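Local coordinates for alkylhydroperoxidase AhpD core (Rhodospirillum rubrum, PDB 2OUW), which probably reduces peroxides, as in AhpD-like proteins of the carboxymuconolactone decarboxylase family, presumably through a redox-active cysteine pair, at residues A93-A97 with K98-P102. Sequence-based numbering, arbitrary orientation.
Sequences AAARA and KGMTP
The flat groups that meet here are peptide units: the carbonyls of A94, A95 and R96 at the end of helix 85-97 receive the N-H groups of the chain that turns back over them. G99 N stands above the carbonyl plane of R96, 66° out of it; G99 N to R96 O is 3.0 Å. M100 N approaches A95 O at a smaller tilt, also at 3.0 Å and with a fairly straight N-H (161°). These two bonds form a Schellman motif, with G99 as the C-prime residue at positive phi. Just before it, K98 N hydrogen-bonds to A94 O at 2.9 Å, the usual helical i to i+4 pairing, and the extended K98 chain runs past that oxygen, CB through CE. A water donates to both R96 O and M100 O, tying the last turn to the outgoing chain. The apolar part of the contact is made by M100, a selenomethionine: CG anti to its backbone N (chi1 -170°) and an extended chi2 carry SE to 3.7 Å from A95 CB, and the bend at chi3 then turns CE toward R96 CG, 3.9 Å away. M100 also packs on L69 and H105, while K98 NZ forms a salt bridge with E72. R96 NH2 bonds to T4 O of a second subunit. The Schellman turn thus closes helix 85-97 and leads through T101, the N-cap, into helix 102-125, with helix 68-81 alongside.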
ATOM      1  N   ALA B  93      -3.957  19.659   9.636  1.00 37.60           N
ATOM      2  CA  ALA B  93      -4.352  20.641  10.628  1.00 39.27           C
ATOM      3  C   ALA B  93      -3.169  20.948  11.544  1.00 41.04           C
ATOM      4  O   ALA B  93      -2.901  22.109  11.838  1.00 42.62           O
ATOM      5  CB  ALA B  93      -5.540  20.151  11.432  1.00 39.12           C
ATOM      6  N   ALA B  94      -2.454  19.908  11.962  1.00 42.02           N
ATOM      7  CA  ALA B  94      -1.289  20.051  12.820  1.00 41.11           C
ATOM      8  C   ALA B  94      -0.154  20.799  12.140  1.00 43.29           C
ATOM      9  O   ALA B  94       0.519  21.604  12.772  1.00 44.26           O
ATOM     10  CB  ALA B  94      -0.813  18.682  13.270  1.00 41.05           C
ATOM     11  N   ALA B  95       0.092  20.510  10.863  1.00 43.00           N
ATOM     12  CA  ALA B  95       1.087  21.258  10.077  1.00 42.35           C
ATOM     13  C   ALA B  95       0.726  22.746  10.014  1.00 42.66           C
ATOM     14  O   ALA B  95       1.597  23.604  10.190  1.00 43.22           O
ATOM     15  CB  ALA B  95       1.222  20.670   8.667  1.00 42.01           C
ATOM     16  N   ARG B  96      -0.556  23.048   9.776  1.00 39.29           N
ATOM     17  CA  ARG B  96      -1.024  24.441   9.719  1.00 40.95           C
ATOM     18  C   ARG B  96      -0.818  25.138  11.048  1.00 40.76           C
ATOM     19  O   ARG B  96      -0.379  26.283  11.088  1.00 37.68           O
ATOM     20  CB  ARG B  96      -2.502  24.521   9.329  1.00 40.05           C
ATOM     21  CG  ARG B  96      -2.745  24.232   7.866  1.00 43.31           C
ATOM     22  CD  ARG B  96      -4.116  24.674   7.440  1.00 48.02           C
ATOM     23  NE  ARG B  96      -4.279  24.407   6.015  1.00 57.13           N
ATOM     24  CZ  ARG B  96      -5.157  23.561   5.466  1.00 53.76           C
ATOM     25  NH1 ARG B  96      -6.035  22.886   6.197  1.00 53.26           N
ATOM     26  NH2 ARG B  96      -5.169  23.424   4.147  1.00 50.06           N
ATOM     27  N   ALA B  97      -1.142  24.428  12.128  1.00 40.51           N
ATOM     28  CA  ALA B  97      -0.962  24.945  13.466  1.00 40.17           C
ATOM     29  C   ALA B  97       0.524  25.186  13.713  1.00 40.98           C
ATOM     30  O   ALA B  97       0.884  26.160  14.344  1.00 41.95           O
ATOM     31  CB  ALA B  97      -1.552  23.998  14.492  1.00 39.42           C
ATOM     32  N   LYS B  98       1.407  24.361  13.171  1.00 40.00           N
ATOM     33  CA  LYS B  98       2.826  24.630  13.356  1.00 40.22           C
ATOM     34  C   LYS B  98       3.431  25.628  12.344  1.00 40.64           C
ATOM     35  O   LYS B  98       4.655  25.729  12.222  1.00 45.43           O
ATOM     36  CB  LYS B  98       3.598  23.299  13.497  1.00 42.74           C
ATOM     37  CG  LYS B  98       3.258  22.576  14.855  1.00 45.64           C
ATOM     38  CD  LYS B  98       3.611  21.070  14.866  1.00 55.97           C
ATOM     39  CE  LYS B  98       2.718  20.204  15.832  1.00 58.84           C
ATOM     40  NZ  LYS B  98       3.084  18.702  15.874  1.00 47.59           N
ATOM     41  N   GLY B  99       2.590  26.391  11.646  1.00 37.15           N
ATOM     42  CA  GLY B  99       3.050  27.467  10.758  1.00 37.48           C
ATOM     43  C   GLY B  99       3.113  27.204   9.256  1.00 37.85           C
ATOM     44  O   GLY B  99       3.558  28.065   8.493  1.00 35.52           O
HETATM   45  N   MSE B 100       2.668  26.029   8.803  1.00 38.20           N
HETATM   46  CA  MSE B 100       2.691  25.730   7.365  1.00 37.69           C
HETATM   47  C   MSE B 100       1.899  26.775   6.592  1.00 37.40           C
HETATM   48  O   MSE B 100       0.732  27.038   6.892  1.00 38.07           O
HETATM   49  CB  MSE B 100       2.136  24.337   7.077  1.00 39.08           C
HETATM   50  CG  MSE B 100       2.370  23.908   5.633  1.00 35.01           C
HETATM   51 SE   MSE B 100       1.836  22.132   5.289  0.75 32.99          SE
HETATM   52  CE  MSE B 100      -0.055  22.527   5.663  1.00 28.42           C
ATOM     53  N   THR B 101       2.586  27.410   5.649  1.00 38.35           N
ATOM     54  CA  THR B 101       2.018  28.376   4.728  1.00 36.72           C
ATOM     55  C   THR B 101       1.375  27.653   3.533  1.00 37.92           C
ATOM     56  O   THR B 101       1.672  26.474   3.273  1.00 38.49           O
ATOM     57  CB  THR B 101       3.102  29.340   4.196  1.00 35.84           C
ATOM     58  OG1 THR B 101       4.069  28.617   3.422  1.00 39.02           O
ATOM     59  CG2 THR B 101       3.797  30.088   5.342  1.00 38.39           C
ATOM     60  N   PRO B 102       0.466  28.343   2.817  1.00 38.69           N
ATOM     61  CA  PRO B 102      -0.030  27.858   1.521  1.00 38.37           C
ATOM     62  C   PRO B 102       1.065  27.426   0.561  1.00 39.14           C
ATOM     63  O   PRO B 102       0.973  26.348  -0.041  1.00 38.83           O
ATOM     64  CB  PRO B 102      -0.776  29.066   0.964  1.00 36.65           C
ATOM     65  CG  PRO B 102      -1.290  29.743   2.167  1.00 40.40           C
ATOM     66  CD  PRO B 102      -0.214  29.582   3.221  1.00 37.87           C
TER
HETATM   67  O   HOH W   1      -0.391  28.138   9.044  1.00 47.42           O